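Side-chain contacts in hemerythrin HHE cation binding domain protein (Mycobacterium kansasii, PDB 6TYJ), which binds metal ions at a hemerythrin-type centre, where two iron(III) sites or several zinc ions have been found: residues R56-L61 and A78-V83; E39-F44 and T93-P98. All coordinates share one frame; numbering follows the deposited sequence. Where two conformers were deposited one is given.

Interaction 1 (R56-L61 and A78-V83); sequences RIEDDL and AEHRQV. With ZN (zinc ion), chain D; ZN (zinc ion), chain B.
Glu-58 reaches His-80 with one carboxylate oxygen: its OE1 lies 2.8 Å from His-80 NE2, at the edge of the ring and near its plane. Short as it is, the approach is not a hydrogen bond, because both atoms bind the same further zinc ion, which His-114 also ligates. The other oxygen, Glu-58 OE2, coordinates a second zinc at 1.9 Å, so one glutamate links two metals, as a carboxylate with two donor oxygens can. With CG anti to the carbonyl carbon (chi1 -77°) and the chain extended beyond it, the carboxylate projects from helix 38-65 toward helix 70-91, and turns to within 9° of the imidazole plane. Glu-58 CB also borders the ring edge, 3.9 Å from His-80 CE1.

This is the metal site of a hemerythrin-type helical bundle. Glu-58 is the glutamate of a His-x-x-x-Glu pair with His-54, one helical turn earlier; His-114 and Glu-118 repeat the pattern, and these four with His-20 hold the zinc bound to OE2.

Asp-59, the next residue, comes to the other nitrogen of the same ring. Its OD2 and His-80 ND1 meet on a third zinc, at 2.0 and 2.2 Å respectively, and two waters complete the four close ligands. The shorter acid suits this place, since the metal spans the remaining gap. Its carboxylate is inclined 55° to the imidazole, and Asp-59 OD1 stands 3.2 Å from His-80 ND1 without a hydrogen to share; a weak bond from a zinc-bound water also reaches OD1. Histidine suits position 80 because its two ring nitrogens point in different directions and can each bind a metal. The same imidazole stacks on Phe-55 of its partner helix.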
ATOM      1  N   ARG A  56      -3.718  -5.400  -1.567  1.00 17.03           N
ATOM      2  CA  ARG A  56      -4.760  -6.409  -1.789  1.00 17.24           C
ATOM      3  C   ARG A  56      -6.023  -5.787  -2.359  1.00 21.78           C
ATOM      4  O   ARG A  56      -6.635  -6.366  -3.277  1.00 19.98           O
ATOM      5  CB  ARG A  56      -5.072  -7.138  -0.487  1.00 24.71           C
ATOM      6  CG  ARG A  56      -4.020  -8.144  -0.078  1.00 35.03           C
ATOM      7  CD  ARG A  56      -4.491  -8.958   1.108  1.00 29.76           C
ATOM      8  NE  ARG A  56      -3.374  -9.671   1.705  1.00 34.22           N
ATOM      9  CZ  ARG A  56      -3.071 -10.931   1.433  1.00 49.86           C
ATOM     10  NH1 ARG A  56      -3.811 -11.620   0.579  1.00 46.01           N
ATOM     11  NH2 ARG A  56      -2.037 -11.505   2.029  1.00 55.84           N
ATOM     12  N   ILE A  57      -6.472  -4.646  -1.812  1.00 21.22           N
ATOM     13  CA  ILE A  57      -7.674  -4.081  -2.413  0.57 23.90           C
ATOM     14  C   ILE A  57      -7.396  -3.613  -3.832  1.00 18.51           C
ATOM     15  O   ILE A  57      -8.293  -3.741  -4.693  1.00 19.41           O
ATOM     16  CB  ILE A  57      -8.331  -2.970  -1.566  0.57 20.06           C
ATOM     17  CG1 ILE A  57      -7.495  -1.697  -1.505  0.57 17.12           C
ATOM     18  CG2 ILE A  57      -8.675  -3.481  -0.163  0.57 25.56           C
ATOM     19  CD1 ILE A  57      -8.265  -0.568  -0.841  0.57 26.00           C
ATOM     20  N   GLU A  58      -6.179  -3.146  -4.136  1.00 18.60           N
ATOM     21  CA  GLU A  58      -5.850  -2.791  -5.513  1.00 19.40           C
ATOM     22  C   GLU A  58      -5.877  -4.043  -6.396  1.00 17.79           C
ATOM     23  O   GLU A  58      -6.540  -4.060  -7.448  1.00 19.79           O
ATOM     24  CB  GLU A  58      -4.500  -2.026  -5.550  1.00 16.32           C
ATOM     25  CG  GLU A  58      -4.652  -0.584  -5.108  1.00 18.92           C
ATOM     26  CD  GLU A  58      -3.354   0.144  -5.067  1.00 26.56           C
ATOM     27  OE1 GLU A  58      -2.311  -0.495  -5.084  1.00 28.37           O
ATOM     28  OE2 GLU A  58      -3.425   1.380  -4.997  1.00 17.29           O
ATOM     29  N   ASP A  59      -5.218  -5.133  -5.957  1.00 15.98           N
ATOM     30  CA  ASP A  59      -5.115  -6.311  -6.806  1.00 17.94           C
ATOM     31  C   ASP A  59      -6.437  -7.067  -6.908  1.00 19.58           C
ATOM     32  O   ASP A  59      -6.707  -7.676  -7.941  1.00 21.24           O
ATOM     33  CB  ASP A  59      -4.050  -7.266  -6.269  1.00 20.01           C
ATOM     34  CG  ASP A  59      -2.640  -6.778  -6.520  1.00 25.06           C
ATOM     35  OD1 ASP A  59      -2.447  -5.959  -7.454  1.00 23.82           O
ATOM     36  OD2 ASP A  59      -1.741  -7.241  -5.799  1.00 25.13           O
ATOM     37  N   ASP A  60      -7.260  -7.033  -5.854  1.00 19.49           N
ATOM     38  CA  ASP A  60      -8.447  -7.893  -5.795  1.00 19.42           C
ATOM     39  C   ASP A  60      -9.709  -7.210  -6.287  1.00 18.84           C
ATOM     40  O   ASP A  60     -10.650  -7.906  -6.724  1.00 20.89           O
ATOM     41  CB  ASP A  60      -8.679  -8.355  -4.354  1.00 19.64           C
ATOM     42  CG  ASP A  60      -7.528  -9.192  -3.803  1.00 21.50           C
ATOM     43  OD1 ASP A  60      -6.632  -9.617  -4.575  1.00 25.91           O
ATOM     44  OD2 ASP A  60      -7.549  -9.472  -2.590  1.00 26.08           O
ATOM     45  N   LEU A  61      -9.779  -5.881  -6.208  1.00 21.06           N
ATOM     46  CA  LEU A  61     -10.992  -5.152  -6.562  1.00 21.36           C
ATOM     47  C   LEU A  61     -10.729  -4.058  -7.590  1.00 18.28           C
ATOM     48  O   LEU A  61     -11.406  -4.004  -8.621  1.00 21.53           O
ATOM     49  CB  LEU A  61     -11.644  -4.563  -5.311  1.00 22.05           C
ATOM     50  CG  LEU A  61     -12.311  -5.620  -4.423  1.00 20.37           C
ATOM     51  CD1 LEU A  61     -12.734  -5.109  -3.065  1.00 30.85           C
ATOM     52  CD2 LEU A  61     -13.519  -6.167  -5.161  1.00 23.38           C
ATOM     53  N   ALA A  78       3.672  -4.553 -11.849  1.00 21.34           N
ATOM     54  CA  ALA A  78       5.128  -4.493 -11.726  1.00 25.28           C
ATOM     55  C   ALA A  78       5.565  -3.462 -10.687  1.00 23.13           C
ATOM     56  O   ALA A  78       6.554  -3.683  -9.983  1.00 21.50           O
ATOM     57  CB  ALA A  78       5.756  -4.197 -13.091  1.00 24.48           C
ATOM     58  N   GLU A  79       4.850  -2.334 -10.556  1.00 23.75           N
ATOM     59  CA  GLU A  79       5.179  -1.364  -9.503  1.00 24.53           C
ATOM     60  C   GLU A  79       4.951  -1.947  -8.107  1.00 22.99           C
ATOM     61  O   GLU A  79       5.662  -1.607  -7.158  1.00 21.55           O
ATOM     62  CB  GLU A  79       4.352  -0.085  -9.677  1.00 23.62           C
ATOM     63  CG  GLU A  79       4.770   0.827 -10.826  1.00 43.04           C
ATOM     64  CD  GLU A  79       5.962   1.697 -10.482  1.00 63.18           C
ATOM     65  OE1 GLU A  79       6.568   2.282 -11.415  1.00 56.42           O
ATOM     66  OE2 GLU A  79       6.293   1.788  -9.279  1.00 66.81           O
ATOM     67  N   HIS A  80       3.929  -2.791  -7.940  1.00 20.10           N
ATOM     68  CA  HIS A  80       3.806  -3.483  -6.661  1.00 17.57           C
ATOM     69  C   HIS A  80       5.043  -4.319  -6.382  1.00 20.65           C
ATOM     70  O   HIS A  80       5.559  -4.320  -5.258  1.00 21.41           O
ATOM     71  CB  HIS A  80       2.582  -4.379  -6.657  1.00 17.36           C
ATOM     72  CG  HIS A  80       1.298  -3.658  -6.415  1.00 20.11           C
ATOM     73  ND1 HIS A  80       0.104  -4.333  -6.280  1.00 23.39           N
ATOM     74  CD2 HIS A  80       0.999  -2.343  -6.316  1.00 23.23           C
ATOM     75  CE1 HIS A  80      -0.871  -3.465  -6.082  1.00 23.49           C
ATOM     76  NE2 HIS A  80      -0.359  -2.252  -6.103  1.00 23.14           N
ATOM     77  N   ARG A  81       5.536  -5.038  -7.393  1.00 21.04           N
ATOM     78  CA  ARG A  81       6.765  -5.816  -7.217  1.00 19.84           C
ATOM     79  C   ARG A  81       7.920  -4.930  -6.794  1.00 23.86           C
ATOM     80  O   ARG A  81       8.769  -5.351  -6.013  1.00 22.19           O
ATOM     81  CB  ARG A  81       7.151  -6.536  -8.505  1.00 23.27           C
ATOM     82  CG  ARG A  81       6.145  -7.549  -8.944  1.00 24.29           C
ATOM     83  CD  ARG A  81       6.741  -8.543  -9.943  1.00 32.48           C
ATOM     84  NE  ARG A  81       5.680  -9.376 -10.484  1.00 47.86           N
ATOM     85  CZ  ARG A  81       5.233 -10.475  -9.887  1.00 60.36           C
ATOM     86  NH1 ARG A  81       4.256 -11.178 -10.438  1.00 67.32           N
ATOM     87  NH2 ARG A  81       5.775 -10.868  -8.737  1.00 60.96           N
ATOM     88  N   GLN A  82       8.001  -3.730  -7.367  1.00 21.77           N
ATOM     89  CA  GLN A  82       9.053  -2.792  -7.002  1.00 21.31           C
ATOM     90  C   GLN A  82       9.013  -2.503  -5.510  1.00 21.77           C
ATOM     91  O   GLN A  82      10.045  -2.484  -4.821  1.00 22.70           O
ATOM     92  CB  GLN A  82       8.887  -1.486  -7.781  1.00 26.04           C
ATOM     93  CG  GLN A  82       9.271  -1.552  -9.275  1.00 27.71           C
ATOM     94  CD  GLN A  82      10.769  -1.763  -9.447  1.00 29.30           C
ATOM     95  OE1 GLN A  82      11.305  -2.822  -9.098  1.00 27.50           O
ATOM     96  NE2 GLN A  82      11.477  -0.726  -9.939  1.00 32.54           N
ATOM     97  N   VAL A  83       7.821  -2.225  -4.999  1.00 20.53           N
ATOM     98  CA  VAL A  83       7.691  -1.912  -3.582  1.00 19.82           C
ATOM     99  C   VAL A  83       8.036  -3.128  -2.726  1.00 18.93           C
ATOM    100  O   VAL A  83       8.770  -3.015  -1.732  1.00 22.78           O
ATOM    101  CB  VAL A  83       6.277  -1.377  -3.301  1.00 20.21           C
ATOM    102  CG1 VAL A  83       6.077  -1.182  -1.812  1.00 22.23           C
ATOM    103  CG2 VAL A  83       6.080  -0.069  -4.021  1.00 23.75           C
TER
HETATM  104 ZN    ZN D 302      -0.015  -6.512  -6.371  0.58 16.41          ZN
HETATM  105 ZN    ZN B 300      -2.163   2.657  -4.292  0.90 20.97          ZN
HETATM  106  O   HOH W   1       0.629  -7.264  -8.006  0.67 21.79           O
HETATM  107  O   HOH W   2       1.149  -7.202  -4.901  1.00 30.21           O

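Interaction 2 (E39-F44 and T93-P98); sequences ERHALF and TPQSEP
Gln-95 crosses from the loop to His-41 and Arg-40 as an extended arm. Its CB begins at the margin of the imidazole, 4.1 Å from His-41 CE1, and Gln-95 CG follows alongside, 3.9 Å from His-41 CE1. A chi1 of -62° swings CG away from the carbonyl carbon, and the nearly straight chain beyond carries the amide over one face of the His-41 ring. There Gln-95 CD lies 3.7 Å from His-41 CE1, displaced toward the rim, with amide and ring planes 21° apart: an offset stack of two flat polar groups.

At the tip the amide divides. Gln-95 OE1 rests against the aliphatic part of Arg-40, nearest Arg-40 CD at 3.4 Å, while accepting a hydrogen bond from the backbone N of Asn-36. Gln-95 NE2 is 3.5 Å from His-41 ND1, and one water joins the two, 2.9 Å from His-41 ND1 but only weakly bound by Gln-95 NE2. Glutamine thus offers an acceptor, a donor and a flat surface together.

Asn-36 also binds His-41 NE2 through its side chain, whereas the Arg-40 guanidinium turns to Ala-33 O, Tyr-100 OH and the Trp-104 ring. Gln-95 is the second residue of a type I turn, Pro-94 to Glu-97. The contact joins this loop, between helices 70-91 and 100-121, to the start of helix 38-65, beside the loop leading out of helix 12-32.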
ATOM      1  N   GLU A  39       8.717   3.808  19.368  1.00 27.29           N
ATOM      2  CA  GLU A  39       7.727   4.482  18.544  1.00 27.37           C
ATOM      3  C   GLU A  39       7.920   4.155  17.073  1.00 20.79           C
ATOM      4  O   GLU A  39       6.947   3.843  16.372  1.00 20.97           O
ATOM      5  CB  GLU A  39       7.815   5.995  18.776  1.00 26.99           C
ATOM      6  CG  GLU A  39       6.809   6.765  17.967  1.00 35.48           C
ATOM      7  CD  GLU A  39       7.009   8.283  17.981  1.00 51.01           C
ATOM      8  OE1 GLU A  39       7.938   8.775  18.666  1.00 49.14           O
ATOM      9  OE2 GLU A  39       6.231   8.978  17.284  1.00 49.69           O
ATOM     10  N   ARG A  40       9.165   4.190  16.593  1.00 19.79           N
ATOM     11  CA  ARG A  40       9.400   3.936  15.173  1.00 18.98           C
ATOM     12  C   ARG A  40       9.070   2.492  14.817  1.00 20.02           C
ATOM     13  O   ARG A  40       8.549   2.220  13.728  1.00 18.73           O
ATOM     14  CB  ARG A  40      10.843   4.261  14.782  1.00 19.05           C
ATOM     15  CG  ARG A  40      10.997   4.454  13.267  1.00 17.39           C
ATOM     16  CD  ARG A  40      12.381   5.059  12.986  1.00 19.28           C
ATOM     17  NE  ARG A  40      12.691   5.054  11.566  1.00 22.14           N
ATOM     18  CZ  ARG A  40      13.176   6.088  10.897  1.00 23.22           C
ATOM     19  NH1 ARG A  40      13.421   7.244  11.519  1.00 23.82           N
ATOM     20  NH2 ARG A  40      13.416   5.961   9.605  1.00 24.07           N
ATOM     21  N   HIS A  41       9.414   1.548  15.698  1.00 17.53           N
ATOM     22  CA  HIS A  41       9.096   0.147  15.413  1.00 20.43           C
ATOM     23  C   HIS A  41       7.595  -0.090  15.332  1.00 20.63           C
ATOM     24  O   HIS A  41       7.129  -0.821  14.443  1.00 18.17           O
ATOM     25  CB  HIS A  41       9.706  -0.769  16.476  1.00 18.69           C
ATOM     26  CG  HIS A  41      11.195  -0.947  16.346  1.00 19.66           C
ATOM     27  ND1 HIS A  41      11.774  -1.632  15.300  1.00 25.94           N
ATOM     28  CD2 HIS A  41      12.217  -0.544  17.140  1.00 23.15           C
ATOM     29  CE1 HIS A  41      13.089  -1.639  15.451  1.00 27.54           C
ATOM     30  NE2 HIS A  41      13.383  -1.000  16.566  1.00 24.73           N
ATOM     31  N   ALA A  42       6.823   0.481  16.264  1.00 17.10           N
ATOM     32  CA  ALA A  42       5.364   0.305  16.204  1.00 17.61           C
ATOM     33  C   ALA A  42       4.799   0.940  14.953  1.00 19.01           C
ATOM     34  O   ALA A  42       3.969   0.337  14.266  1.00 19.83           O
ATOM     35  CB  ALA A  42       4.685   0.891  17.441  1.00 22.26           C
ATOM     36  N   LEU A  43       5.271   2.143  14.611  1.00 20.02           N
ATOM     37  CA  LEU A  43       4.773   2.810  13.418  1.00 19.14           C
ATOM     38  C   LEU A  43       5.089   2.004  12.166  1.00 21.27           C
ATOM     39  O   LEU A  43       4.269   1.934  11.237  1.00 20.02           O
ATOM     40  CB  LEU A  43       5.391   4.211  13.341  1.00 19.84           C
ATOM     41  CG  LEU A  43       4.793   5.274  14.271  1.00 18.30           C
ATOM     42  CD1 LEU A  43       5.779   6.460  14.223  1.00 19.11           C
ATOM     43  CD2 LEU A  43       3.376   5.715  13.860  1.00 21.13           C
ATOM     44  N   PHE A  44       6.263   1.372  12.120  1.00 17.19           N
ATOM     45  CA  PHE A  44       6.596   0.567  10.957  1.00 17.02           C
ATOM     46  C   PHE A  44       5.660  -0.637  10.833  1.00 18.94           C
ATOM     47  O   PHE A  44       5.222  -0.954   9.724  1.00 16.45           O
ATOM     48  CB  PHE A  44       8.047   0.106  11.021  1.00 18.00           C
ATOM     49  CG  PHE A  44       8.477  -0.642   9.803  1.00 18.56           C
ATOM     50  CD1 PHE A  44       8.529  -0.002   8.579  1.00 23.40           C
ATOM     51  CD2 PHE A  44       8.850  -1.987   9.884  1.00 17.98           C
ATOM     52  CE1 PHE A  44       8.914  -0.707   7.423  1.00 22.10           C
ATOM     53  CE2 PHE A  44       9.264  -2.681   8.739  1.00 19.80           C
ATOM     54  CZ  PHE A  44       9.301  -2.031   7.520  1.00 19.17           C
ATOM     55  N   THR A  93      18.314  -4.787   6.741  1.00 34.34           N
ATOM     56  CA  THR A  93      19.063  -3.863   7.594  1.00 29.89           C
ATOM     57  C   THR A  93      18.183  -3.417   8.762  1.00 26.69           C
ATOM     58  O   THR A  93      17.345  -2.514   8.604  1.00 30.07           O
ATOM     59  CB  THR A  93      19.564  -2.654   6.795  1.00 26.95           C
ATOM     60  OG1 THR A  93      20.367  -3.105   5.690  1.00 35.89           O
ATOM     61  CG2 THR A  93      20.429  -1.725   7.677  1.00 34.53           C
ATOM     62  N   PRO A  94      18.347  -4.002   9.950  1.00 25.90           N
ATOM     63  CA  PRO A  94      17.588  -3.549  11.126  1.00 24.71           C
ATOM     64  C   PRO A  94      17.955  -2.123  11.510  1.00 24.38           C
ATOM     65  O   PRO A  94      19.017  -1.610  11.144  1.00 23.40           O
ATOM     66  CB  PRO A  94      18.024  -4.516  12.235  1.00 33.26           C
ATOM     67  CG  PRO A  94      18.696  -5.657  11.531  1.00 39.70           C
ATOM     68  CD  PRO A  94      19.253  -5.114  10.263  1.00 31.42           C
ATOM     69  N   GLN A  95      17.076  -1.512  12.304  1.00 20.78           N
ATOM     70  CA  GLN A  95      17.224  -0.106  12.669  1.00 19.95           C
ATOM     71  C   GLN A  95      18.452   0.139  13.524  1.00 20.49           C
ATOM     72  O   GLN A  95      18.939   1.274  13.575  1.00 27.06           O
ATOM     73  CB  GLN A  95      15.968   0.397  13.387  1.00 21.78           C
ATOM     74  CG  GLN A  95      14.702   0.318  12.498  1.00 21.25           C
ATOM     75  CD  GLN A  95      13.525   1.084  13.049  1.00 28.26           C
ATOM     76  OE1 GLN A  95      13.681   2.043  13.793  1.00 23.44           O
ATOM     77  NE2 GLN A  95      12.314   0.648  12.691  1.00 22.61           N
ATOM     78  N   SER A  96      18.986  -0.885  14.167  1.00 20.57           N
ATOM     79  CA  SER A  96      20.207  -0.691  14.949  1.00 23.56           C
ATOM     80  C   SER A  96      21.448  -0.566  14.075  1.00 26.16           C
ATOM     81  O   SER A  96      22.506  -0.146  14.576  1.00 28.90           O
ATOM     82  CB  SER A  96      20.383  -1.857  15.908  1.00 26.86           C
ATOM     83  OG  SER A  96      20.430  -3.071  15.181  1.00 28.52           O
ATOM     84  N   GLU A  97      21.350  -0.903  12.744  1.00 22.70           N
ATOM     85  CA  GLU A  97      22.560  -0.937  11.929  1.00 24.10           C
ATOM     86  C   GLU A  97      22.838   0.417  11.279  1.00 25.27           C
ATOM     87  O   GLU A  97      21.909   1.168  10.970  1.00 24.96           O
ATOM     88  CB  GLU A  97      22.421  -1.996  10.838  1.00 27.14           C
ATOM     89  CG  GLU A  97      22.408  -3.405  11.377  1.00 41.37           C
ATOM     90  CD  GLU A  97      22.800  -4.453  10.342  1.00 57.31           C
ATOM     91  OE1 GLU A  97      22.783  -4.152   9.129  1.00 52.97           O
ATOM     92  OE2 GLU A  97      23.133  -5.583  10.758  1.00 65.95           O
ATOM     93  N   PRO A  98      24.119   0.738  11.048  1.00 26.57           N
ATOM     94  CA  PRO A  98      24.450   2.074  10.527  1.00 29.48           C
ATOM     95  C   PRO A  98      23.765   2.458   9.225  1.00 35.11           C
ATOM     96  O   PRO A  98      23.283   3.591   9.108  1.00 46.87           O
ATOM     97  CB  PRO A  98      25.979   2.007  10.385  1.00 31.14           C
ATOM     98  CG  PRO A  98      26.415   1.069  11.497  1.00 30.82           C
ATOM     99  CD  PRO A  98      25.304  -0.003  11.497  1.00 28.59           C
TER
HETATM  100  O   HOH W   3      10.744  -1.940  12.611  1.00 38.79           O

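In the fold
Helix 38-65 supplies one side of both contacts: its first turns in interaction 2 and its later turns in interaction 1. Their centres are 24 Å apart and their nearest atoms about 9 Å, without touching. In sequence, interaction 1 is nested inside the loop closed by 39-44 and 93-98. The centre of interaction 1, the metal-bearing contact, lies about 8 Å from the centre of the chain, that of interaction 2 about 19 Å, toward the end of the bundle. The latter belongs to no metal site, although the Arg-40 side chain comes within about 10 Å of a bound zinc ion, distinct from those held by Glu-58 and Asp-59.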